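Local coordinates for protein PAN2-PAN3 deadenylation complex catalytic subunit pan2 (Neurospora crassa, PDB 4CZX) that probably shortens mRNA poly(A) tails as the catalytic subunit of the PAN deadenylation complex, this chain being its N-terminal WD40 domain, at residues F158-A168 with I195-I205; K186-N196 with A220-F229. All coordinates share one frame; numbering follows the deposited sequence.

Contact 1: residues F158-A168 with I195-I205; sequences FLKMSRYICAA and INDLDTSNDFI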
loop_
_atom_site.group_PDB
_atom_site.type_symbol
_atom_site.label_atom_id
_atom_site.label_comp_id
_atom_site.label_asym_id
_atom_site.label_seq_id
_atom_site.Cartn_x
_atom_site.Cartn_y
_atom_site.Cartn_z
ATOM N N PHE A 158 30.372 -17.780 -18.365
ATOM C CA PHE A 158 30.999 -18.233 -17.115
ATOM C C PHE A 158 32.387 -17.639 -16.975
ATOM O O PHE A 158 33.103 -17.464 -17.972
ATOM C CB PHE A 158 31.159 -19.762 -17.044
ATOM C CG PHE A 158 29.874 -20.523 -17.045
ATOM C CD1 PHE A 158 29.309 -20.936 -18.238
ATOM C CD2 PHE A 158 29.254 -20.870 -15.860
ATOM C CE1 PHE A 158 28.121 -21.646 -18.251
ATOM C CE2 PHE A 158 28.069 -21.585 -15.871
ATOM C CZ PHE A 158 27.509 -21.980 -17.064
ATOM N N LEU A 159 32.764 -17.382 -15.726
ATOM C CA LEU A 159 34.116 -16.979 -15.343
ATOM C C LEU A 159 34.476 -17.699 -14.057
ATOM O O LEU A 159 33.662 -17.753 -13.141
ATOM C CB LEU A 159 34.205 -15.461 -15.126
ATOM C CG LEU A 159 33.962 -14.531 -16.319
ATOM C CD1 LEU A 159 33.844 -13.082 -15.844
ATOM C CD2 LEU A 159 35.113 -14.659 -17.299
ATOM N N LYS A 160 35.677 -18.268 -13.978
ATOM C CA LYS A 160 36.159 -18.766 -12.692
ATOM C C LYS A 160 37.677 -18.736 -12.624
ATOM O O LYS A 160 38.373 -19.158 -13.554
ATOM C CB LYS A 160 35.638 -20.185 -12.408
ATOM C CG LYS A 160 36.173 -20.770 -11.087
ATOM C CD LYS A 160 35.305 -21.908 -10.552
ATOM C CE LYS A 160 35.945 -22.582 -9.326
ATOM N NZ LYS A 160 35.050 -23.631 -8.743
ATOM N N MET A 161 38.174 -18.220 -11.503
ATOM C CA MET A 161 39.592 -18.128 -11.233
ATOM C C MET A 161 40.117 -19.390 -10.567
ATOM O O MET A 161 39.581 -19.828 -9.556
ATOM C CB MET A 161 39.862 -16.912 -10.335
ATOM C CG MET A 161 41.296 -16.771 -9.889
ATOM S SD MET A 161 42.466 -16.536 -11.243
ATOM C CE MET A 161 44.000 -16.453 -10.299
ATOM N N SER A 162 41.147 -19.984 -11.155
ATOM C CA SER A 162 41.905 -21.035 -10.487
ATOM C C SER A 162 43.365 -20.654 -10.582
ATOM O O SER A 162 43.847 -19.830 -9.804
ATOM C CB SER A 162 41.648 -22.413 -11.109
ATOM O OG SER A 162 41.781 -22.388 -12.526
ATOM N N ARG A 163 44.062 -21.252 -11.543
ATOM C CA ARG A 163 45.423 -20.850 -11.891
ATOM C C ARG A 163 45.354 -19.604 -12.775
ATOM O O ARG A 163 46.191 -18.707 -12.684
ATOM C CB ARG A 163 46.154 -21.990 -12.611
ATOM C CG ARG A 163 47.632 -21.720 -12.851
ATOM C CD ARG A 163 48.301 -22.823 -13.680
ATOM N NE ARG A 163 48.161 -24.153 -13.089
ATOM C CZ ARG A 163 49.141 -24.809 -12.474
ATOM N NH1 ARG A 163 50.343 -24.256 -12.359
ATOM N NH2 ARG A 163 48.918 -26.019 -11.973
ATOM N N TYR A 164 44.338 -19.585 -13.633
ATOM C CA TYR A 164 44.047 -18.482 -14.546
ATOM C C TYR A 164 42.559 -18.224 -14.468
ATOM O O TYR A 164 41.826 -19.013 -13.874
ATOM C CB TYR A 164 44.433 -18.814 -15.997
ATOM C CG TYR A 164 45.852 -19.302 -16.181
ATOM C CD1 TYR A 164 46.930 -18.439 -16.033
ATOM C CD2 TYR A 164 46.110 -20.624 -16.498
ATOM C CE1 TYR A 164 48.229 -18.882 -16.191
ATOM C CE2 TYR A 164 47.404 -21.082 -16.664
ATOM C CZ TYR A 164 48.460 -20.205 -16.512
ATOM O OH TYR A 164 49.748 -20.651 -16.673
ATOM N N ILE A 165 42.102 -17.142 -15.086
ATOM C CA ILE A 165 40.673 -16.909 -15.202
ATOM C C ILE A 165 40.165 -17.699 -16.400
ATOM O O ILE A 165 40.541 -17.421 -17.533
ATOM C CB ILE A 165 40.337 -15.411 -15.365
ATOM C CG1 ILE A 165 40.712 -14.648 -14.090
ATOM C CG2 ILE A 165 38.856 -15.214 -15.679
ATOM C CD1 ILE A 165 40.611 -13.140 -14.234
ATOM N N CYS A 166 39.330 -18.698 -16.136
ATOM C CA CYS A 166 38.783 -19.510 -17.209
ATOM C C CYS A 166 37.434 -18.948 -17.600
ATOM O O CYS A 166 36.503 -18.855 -16.788
ATOM C CB CYS A 166 38.681 -20.975 -16.801
ATOM S SG CYS A 166 40.275 -21.678 -16.308
ATOM N N ALA A 167 37.347 -18.572 -18.869
ATOM C CA ALA A 167 36.256 -17.741 -19.349
ATOM C C ALA A 167 35.495 -18.429 -20.473
ATOM O O ALA A 167 35.987 -18.513 -21.597
ATOM C CB ALA A 167 36.800 -16.404 -19.820
ATOM N N ALA A 168 34.288 -18.902 -20.179
ATOM C CA ALA A 168 33.473 -19.551 -21.208
ATOM C C ALA A 168 32.657 -18.526 -21.988
ATOM O O ALA A 168 31.847 -17.797 -21.417
ATOM C CB ALA A 168 32.560 -20.590 -20.590
ATOM N N ILE A 195 28.224 -23.688 -23.834
ATOM C CA ILE A 195 28.750 -24.321 -22.643
ATOM C C ILE A 195 27.664 -24.187 -21.586
ATOM O O ILE A 195 27.245 -23.082 -21.278
ATOM C CB ILE A 195 30.057 -23.653 -22.214
ATOM C CG1 ILE A 195 31.185 -24.110 -23.158
ATOM C CG2 ILE A 195 30.402 -23.992 -20.755
ATOM C CD1 ILE A 195 32.448 -23.303 -23.064
ATOM N N ASN A 196 27.170 -25.314 -21.085
ATOM C CA ASN A 196 26.137 -25.316 -20.059
ATOM C C ASN A 196 26.726 -25.224 -18.639
ATOM O O ASN A 196 26.030 -24.875 -17.679
ATOM C CB ASN A 196 25.280 -26.579 -20.179
ATOM C CG ASN A 196 23.987 -26.467 -19.405
ATOM O OD1 ASN A 196 23.270 -25.484 -19.540
ATOM N ND2 ASN A 196 23.695 -27.453 -18.567
ATOM N N ASP A 197 28.008 -25.552 -18.516
ATOM C CA ASP A 197 28.672 -25.559 -17.216
ATOM C C ASP A 197 30.185 -25.556 -17.384
ATOM O O ASP A 197 30.727 -26.135 -18.331
ATOM C CB ASP A 197 28.245 -26.782 -16.392
ATOM C CG ASP A 197 28.410 -26.562 -14.875
ATOM O OD1 ASP A 197 28.939 -25.504 -14.475
ATOM O OD2 ASP A 197 27.990 -27.439 -14.088
ATOM N N LEU A 198 30.867 -24.917 -16.439
ATOM C CA LEU A 198 32.321 -24.895 -16.403
ATOM C C LEU A 198 32.779 -24.969 -14.951
ATOM O O LEU A 198 32.229 -24.285 -14.091
ATOM C CB LEU A 198 32.874 -23.624 -17.079
ATOM C CG LEU A 198 34.414 -23.489 -17.076
ATOM C CD1 LEU A 198 34.929 -22.755 -18.312
ATOM C CD2 LEU A 198 34.951 -22.801 -15.816
ATOM N N ASP A 199 33.778 -25.802 -14.683
ATOM C CA ASP A 199 34.475 -25.751 -13.400
ATOM C C ASP A 199 35.959 -25.868 -13.667
ATOM O O ASP A 199 36.374 -26.296 -14.747
ATOM C CB ASP A 199 34.001 -26.853 -12.442
ATOM C CG ASP A 199 34.336 -26.532 -10.981
ATOM O OD1 ASP A 199 34.671 -25.362 -10.706
ATOM O OD2 ASP A 199 34.264 -27.438 -10.128
ATOM N N THR A 200 36.771 -25.488 -12.685
ATOM C CA THR A 200 38.204 -25.561 -12.858
ATOM C C THR A 200 38.895 -25.678 -11.506
ATOM O O THR A 200 38.421 -25.129 -10.516
ATOM C CB THR A 200 38.740 -24.325 -13.647
ATOM O OG1 THR A 200 40.170 -24.352 -13.674
ATOM C CG2 THR A 200 38.279 -23.012 -13.013
ATOM N N SER A 201 39.983 -26.444 -11.492
ATOM C CA SER A 201 40.923 -26.519 -10.381
ATOM C C SER A 201 42.213 -25.892 -10.876
ATOM O O SER A 201 42.273 -25.450 -12.024
ATOM C CB SER A 201 41.148 -27.965 -9.949
ATOM O OG SER A 201 41.755 -28.719 -10.992
ATOM N N ASN A 202 43.257 -25.865 -10.053
ATOM C CA ASN A 202 44.507 -25.276 -10.510
ATOM C C ASN A 202 45.103 -26.085 -11.668
ATOM O O ASN A 202 45.909 -25.561 -12.433
ATOM C CB ASN A 202 45.533 -25.151 -9.356
ATOM C CG ASN A 202 45.141 -24.083 -8.335
ATOM O OD1 ASN A 202 44.439 -23.116 -8.657
ATOM N ND2 ASN A 202 45.589 -24.257 -7.094
ATOM N N ASP A 203 44.697 -27.349 -11.814
ATOM C CA ASP A 203 45.281 -28.206 -12.851
ATOM C C ASP A 203 44.374 -28.521 -14.048
ATOM O O ASP A 203 44.866 -28.989 -15.084
ATOM C CB ASP A 203 45.746 -29.530 -12.245
ATOM C CG ASP A 203 46.876 -29.351 -11.253
ATOM O OD1 ASP A 203 47.586 -28.319 -11.319
ATOM O OD2 ASP A 203 47.050 -30.255 -10.411
ATOM N N PHE A 204 43.068 -28.297 -13.920
ATOM C CA PHE A 204 42.137 -28.684 -14.982
ATOM C C PHE A 204 41.030 -27.680 -15.261
ATOM O O PHE A 204 40.611 -26.934 -14.376
ATOM C CB PHE A 204 41.460 -30.021 -14.650
ATOM C CG PHE A 204 42.421 -31.159 -14.442
ATOM C CD1 PHE A 204 42.919 -31.872 -15.521
ATOM C CD2 PHE A 204 42.808 -31.523 -13.164
ATOM C CE1 PHE A 204 43.811 -32.930 -15.317
ATOM C CE2 PHE A 204 43.699 -32.577 -12.959
ATOM C CZ PHE A 204 44.189 -33.276 -14.039
ATOM N N ILE A 205 40.554 -27.683 -16.505
ATOM C CA ILE A 205 39.227 -27.163 -16.821
ATOM C C ILE A 205 38.333 -28.314 -17.265
ATOM O O ILE A 205 38.788 -29.216 -17.978
ATOM C CB ILE A 205 39.239 -26.112 -17.943
ATOM C CG1 ILE A 205 40.404 -25.136 -17.781
ATOM C CG2 ILE A 205 37.873 -25.392 -18.012
ATOM C CD1 ILE A 205 40.511 -24.158 -18.939
#
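Asp-199 OD1 is gripped by two groups: Lys-160 NZ reaches it across the contact in a 2.6 Å salt bridge, on the syn lone pair, and the backbone N of Thr-200 adds a weak bond. The other oxygen, OD2, takes the backbone N of Met-251 in strand 248-251. This is blade-to-blade packing in the WD40 beta-propeller: the innermost strands of two successive blades run side by side, strands 158-161 and 197-200 lying 7° from parallel with axes 7.4 Å apart. The extended lysine chain, CG anti to the backbone N (chi1 178°), passes the Thr-200 methyl on its way to Asp-199, keeping CG 3.6 Å from CG2. In the middle of the interface the fit is apolar. Ala-168 CB sits against Ile-195 CD1 and Leu-198 CD1, while Cys-166 turns SG onto Ile-205 CD1 at 3.6 Å. Phe-158 lays one ring face over the backbone at Leu-198, whose N stands above the ring centre, and meets Ile-195 O with its edge, CE1 being 3.5 Å from that oxygen. At the far end the hairpin turns face each other. Ser-162 OG lies 2.8 Å from Thr-200 OG1, within hydrogen-bonding distance, with Ser-201 O as a weaker alternative. Arg-163, bent at chi3 (-57°), brings its guanidinium edge-on to the turn: NE donates to Asn-202 O at 2.7 Å, NH2 adds a weak second bond to that oxygen, and NH2 also forms a salt bridge with Asp-203 OD1 at 2.7 Å, weak in angle, guanidinium and carboxylate nearly coplanar.

Contact 2: residues K186-N196 with A220-F229; sequences KQWQAHGAFIN and AILDPYVKVF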
loop_
_atom_site.group_PDB
_atom_site.type_symbol
_atom_site.label_atom_id
_atom_site.label_comp_id
_atom_site.label_asym_id
_atom_site.label_seq_id
_atom_site.Cartn_x
_atom_site.Cartn_y
_atom_site.Cartn_z
ATOM N N LYS A 186 45.228 -18.169 -24.272
ATOM C CA LYS A 186 44.925 -19.358 -25.057
ATOM C C LYS A 186 43.415 -19.503 -25.233
ATOM O O LYS A 186 42.657 -19.210 -24.310
ATOM C CB LYS A 186 45.506 -20.591 -24.365
ATOM C CG LYS A 186 45.133 -21.925 -24.972
ATOM C CD LYS A 186 45.990 -22.242 -26.175
ATOM C CE LYS A 186 46.218 -23.743 -26.301
ATOM N NZ LYS A 186 47.008 -24.078 -27.515
ATOM N N GLN A 187 42.980 -19.927 -26.419
ATOM C CA GLN A 187 41.571 -20.221 -26.657
ATOM C C GLN A 187 41.387 -21.720 -26.906
ATOM O O GLN A 187 42.157 -22.332 -27.658
ATOM C CB GLN A 187 41.040 -19.395 -27.836
ATOM C CG GLN A 187 41.275 -17.894 -27.666
ATOM C CD GLN A 187 40.526 -17.037 -28.672
ATOM O OE1 GLN A 187 41.131 -16.429 -29.556
ATOM N NE2 GLN A 187 39.204 -16.964 -28.527
ATOM N N TRP A 188 40.379 -22.301 -26.265
ATOM C CA TRP A 188 40.115 -23.730 -26.340
ATOM C C TRP A 188 38.715 -23.969 -26.897
ATOM O O TRP A 188 37.738 -23.432 -26.376
ATOM C CB TRP A 188 40.274 -24.348 -24.942
ATOM C CG TRP A 188 39.905 -25.797 -24.799
ATOM C CD1 TRP A 188 40.204 -26.820 -25.660
ATOM C CD2 TRP A 188 39.172 -26.383 -23.719
ATOM N NE1 TRP A 188 39.696 -28.003 -25.179
ATOM C CE2 TRP A 188 39.059 -27.762 -23.988
ATOM C CE3 TRP A 188 38.592 -25.871 -22.548
ATOM C CZ2 TRP A 188 38.393 -28.637 -23.131
ATOM C CZ3 TRP A 188 37.929 -26.742 -21.700
ATOM C CH2 TRP A 188 37.830 -28.111 -22.000
ATOM N N GLN A 189 38.614 -24.762 -27.959
ATOM C CA GLN A 189 37.303 -25.067 -28.529
ATOM C C GLN A 189 36.670 -26.220 -27.757
ATOM O O GLN A 189 36.985 -27.382 -27.997
ATOM C CB GLN A 189 37.413 -25.418 -30.011
ATOM C CG GLN A 189 36.063 -25.576 -30.673
ATOM C CD GLN A 189 35.377 -24.252 -30.869
ATOM O OE1 GLN A 189 35.933 -23.346 -31.489
ATOM N NE2 GLN A 189 34.167 -24.119 -30.331
ATOM N N ALA A 190 35.787 -25.902 -26.821
ATOM C CA ALA A 190 35.227 -26.934 -25.957
ATOM C C ALA A 190 34.011 -27.593 -26.597
ATOM O O ALA A 190 33.978 -28.809 -26.776
ATOM C CB ALA A 190 34.870 -26.348 -24.594
ATOM N N HIS A 191 33.007 -26.795 -26.943
ATOM C CA HIS A 191 31.805 -27.337 -27.564
ATOM C C HIS A 191 31.397 -26.496 -28.768
ATOM O O HIS A 191 31.910 -25.399 -28.968
ATOM C CB HIS A 191 30.671 -27.417 -26.536
ATOM C CG HIS A 191 31.051 -28.158 -25.293
ATOM N ND1 HIS A 191 30.761 -29.493 -25.101
ATOM C CD2 HIS A 191 31.725 -27.757 -24.186
ATOM C CE1 HIS A 191 31.235 -29.880 -23.929
ATOM N NE2 HIS A 191 31.827 -28.846 -23.355
ATOM N N GLY A 192 30.490 -27.026 -29.581
ATOM C CA GLY A 192 30.146 -26.402 -30.840
ATOM C C GLY A 192 29.448 -25.050 -30.779
ATOM O O GLY A 192 29.751 -24.178 -31.586
ATOM N N ALA A 193 28.514 -24.868 -29.844
ATOM C CA ALA A 193 27.731 -23.626 -29.795
ATOM C C ALA A 193 27.537 -23.065 -28.393
ATOM O O ALA A 193 27.335 -21.852 -28.228
ATOM C CB ALA A 193 26.365 -23.840 -30.439
ATOM N N PHE A 194 27.538 -23.928 -27.383
ATOM C CA PHE A 194 27.335 -23.448 -26.016
ATOM C C PHE A 194 27.996 -24.320 -24.969
ATOM O O PHE A 194 28.248 -25.507 -25.164
ATOM C CB PHE A 194 25.836 -23.326 -25.675
ATOM C CG PHE A 194 25.132 -24.646 -25.523
ATOM C CD1 PHE A 194 24.619 -25.305 -26.645
ATOM C CD2 PHE A 194 24.967 -25.225 -24.273
ATOM C CE1 PHE A 194 23.971 -26.527 -26.513
ATOM C CE2 PHE A 194 24.325 -26.443 -24.132
ATOM C CZ PHE A 194 23.825 -27.101 -25.258
ATOM N N ILE A 195 28.224 -23.688 -23.834
ATOM C CA ILE A 195 28.750 -24.321 -22.643
ATOM C C ILE A 195 27.664 -24.187 -21.586
ATOM O O ILE A 195 27.245 -23.082 -21.278
ATOM C CB ILE A 195 30.057 -23.653 -22.214
ATOM C CG1 ILE A 195 31.185 -24.110 -23.158
ATOM C CG2 ILE A 195 30.402 -23.992 -20.755
ATOM C CD1 ILE A 195 32.448 -23.303 -23.064
ATOM N N ASN A 196 27.170 -25.314 -21.085
ATOM C CA ASN A 196 26.137 -25.316 -20.059
ATOM C C ASN A 196 26.726 -25.224 -18.639
ATOM O O ASN A 196 26.030 -24.875 -17.679
ATOM C CB ASN A 196 25.280 -26.579 -20.179
ATOM C CG ASN A 196 23.987 -26.467 -19.405
ATOM O OD1 ASN A 196 23.270 -25.484 -19.540
ATOM N ND2 ASN A 196 23.695 -27.453 -18.567
ATOM N N ALA A 220 18.227 -27.740 -28.040
ATOM C CA ALA A 220 19.649 -27.791 -27.703
ATOM C C ALA A 220 19.936 -29.149 -27.083
ATOM O O ALA A 220 19.318 -29.529 -26.086
ATOM C CB ALA A 220 20.042 -26.658 -26.741
ATOM N N ILE A 221 20.861 -29.884 -27.680
ATOM C CA ILE A 221 21.213 -31.205 -27.188
ATOM C C ILE A 221 22.597 -31.194 -26.540
ATOM O O ILE A 221 23.550 -30.641 -27.093
ATOM C CB ILE A 221 21.164 -32.228 -28.341
ATOM C CG1 ILE A 221 19.794 -32.144 -29.029
ATOM C CG2 ILE A 221 21.454 -33.638 -27.842
ATOM C CD1 ILE A 221 19.687 -32.938 -30.310
ATOM N N LEU A 222 22.699 -31.789 -25.355
ATOM C CA LEU A 222 23.981 -31.887 -24.649
ATOM C C LEU A 222 24.897 -32.991 -25.203
ATOM O O LEU A 222 24.424 -34.003 -25.732
ATOM C CB LEU A 222 23.734 -32.126 -23.167
ATOM C CG LEU A 222 23.156 -30.910 -22.449
ATOM C CD1 LEU A 222 22.493 -31.338 -21.147
ATOM C CD2 LEU A 222 24.273 -29.901 -22.190
ATOM N N ASP A 223 26.208 -32.797 -25.062
ATOM C CA ASP A 223 27.196 -33.763 -25.557
ATOM C C ASP A 223 27.363 -34.972 -24.630
ATOM O O ASP A 223 27.203 -34.853 -23.415
ATOM C CB ASP A 223 28.554 -33.081 -25.757
ATOM C CG ASP A 223 28.593 -32.197 -26.994
ATOM O OD1 ASP A 223 27.874 -32.494 -27.981
ATOM O OD2 ASP A 223 29.352 -31.209 -26.988
ATOM N N PRO A 224 27.701 -36.142 -25.203
ATOM C CA PRO A 224 27.878 -37.386 -24.446
ATOM C C PRO A 224 29.255 -37.467 -23.795
ATOM O O PRO A 224 29.869 -38.545 -23.723
ATOM C CB PRO A 224 27.724 -38.465 -25.523
ATOM C CG PRO A 224 28.283 -37.811 -26.738
ATOM C CD PRO A 224 27.808 -36.379 -26.657
ATOM N N TYR A 225 29.751 -36.324 -23.340
ATOM C CA TYR A 225 31.064 -36.270 -22.716
ATOM C C TYR A 225 31.261 -34.961 -21.986
ATOM O O TYR A 225 30.554 -33.982 -22.225
ATOM C CB TYR A 225 32.182 -36.437 -23.749
ATOM C CG TYR A 225 32.014 -35.574 -24.980
ATOM C CD1 TYR A 225 32.286 -34.211 -24.946
ATOM C CD2 TYR A 225 31.590 -36.128 -26.184
ATOM C CE1 TYR A 225 32.122 -33.414 -26.073
ATOM C CE2 TYR A 225 31.427 -35.339 -27.322
ATOM C CZ TYR A 225 31.698 -33.988 -27.261
ATOM O OH TYR A 225 31.543 -33.200 -28.379
ATOM N N VAL A 226 32.242 -34.970 -21.094
ATOM C CA VAL A 226 32.765 -33.759 -20.490
ATOM C C VAL A 226 34.082 -33.419 -21.187
ATOM O O VAL A 226 34.932 -34.298 -21.370
ATOM C CB VAL A 226 32.991 -33.939 -18.979
ATOM C CG1 VAL A 226 33.769 -32.755 -18.405
ATOM C CG2 VAL A 226 31.668 -34.113 -18.265
ATOM N N LYS A 227 34.245 -32.168 -21.607
ATOM C CA LYS A 227 35.507 -31.741 -22.207
ATOM C C LYS A 227 36.522 -31.397 -21.119
ATOM O O LYS A 227 36.169 -30.811 -20.106
ATOM C CB LYS A 227 35.293 -30.548 -23.133
ATOM C CG LYS A 227 34.699 -30.920 -24.485
ATOM C CD LYS A 227 35.636 -31.900 -25.219
ATOM C CE LYS A 227 35.580 -31.709 -26.722
ATOM N NZ LYS A 227 36.563 -30.681 -27.169
ATOM N N VAL A 228 37.778 -31.783 -21.333
ATOM C CA VAL A 228 38.816 -31.624 -20.313
ATOM C C VAL A 228 40.049 -30.916 -20.862
ATOM O O VAL A 228 40.544 -31.250 -21.941
ATOM C CB VAL A 228 39.253 -33.003 -19.740
ATOM C CG1 VAL A 228 40.301 -32.838 -18.624
ATOM C CG2 VAL A 228 38.038 -33.786 -19.251
ATOM N N PHE A 229 40.559 -29.959 -20.095
ATOM C CA PHE A 229 41.741 -29.198 -20.485
ATOM C C PHE A 229 42.776 -29.198 -19.359
ATOM O O PHE A 229 42.427 -29.001 -18.197
ATOM C CB PHE A 229 41.353 -27.760 -20.852
ATOM C CG PHE A 229 42.473 -26.966 -21.465
ATOM C CD1 PHE A 229 42.668 -26.977 -22.837
ATOM C CD2 PHE A 229 43.318 -26.197 -20.673
ATOM C CE1 PHE A 229 43.690 -26.251 -23.415
ATOM C CE2 PHE A 229 44.352 -25.472 -21.246
ATOM C CZ PHE A 229 44.536 -25.504 -22.630
HETATM O O HOH W 1 39.290 -30.383 -26.974
HETATM O O HOH W 2 29.539 -29.910 -29.180
#
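Phe-229 lies across one face of the Trp-188 indole where strand 186-189, outermost in its blade, packs on the next blade's strand 225-229. Phe-229 CB stands 3.5 Å over the centroid of the indole six-membered ring, a CH-pi contact almost on the ring normal, while Ala-190 CB covers the opposite face. With CG anti to the backbone N (chi1 174°), the indole swings across to the neighbouring blade and its NE1 bonds water 1, which Lys-227 NZ also holds. Cut back to an alanine, this position would probably leave a gap beside Phe-229 and cost water 1 one of its donors. Phe-194 CG lies between the backbone N and the carbonyl carbon (chi1 71°); Leu-222 crosses it at about a right angle, CD2 at the ring edge, 4.0 Å from CE2. Lys-227, folded back by bends at chi2, chi3 and chi4, passes CG over the face of His-191, and NZ makes a weak bond to Ala-190 O at 3.2 Å. His-191 ND1 donates to the anti lone pair of Asp-223 OD2, 2.9 Å away, in the ring plane and essentially straight at 179°. Water 2 donates to Asp-223 OD2 as well, and His-191 NE2 bonds Thr-207 OG1, recalling the His-Ser/Thr-Asp network of WD40 repeats; bonded at both nitrogens, the imidazole is probably held against rotation.

Following the chain from the N terminus, segment 158-168 comes first, then 186-196, 195-205 and 220-229, so the two contacts cross rather than nest. Contact 1 closes a loop of 26 residues that completes one blade and enters the next; contact 2 closes one of 23 residues, which holds most of the first strand and all of the second strand of that next blade. They share Ile-195 and Asn-196, on strand 194-200. Contact 1 joins the blades at their inner strands, contact 2 joins them farther from the middle of the chain. The two meet where Ile-205 N probably hydrogen-bonds Phe-229 O, 2.8 Å apart, and where Ile-205 CG2 packs on the Trp-188 indole.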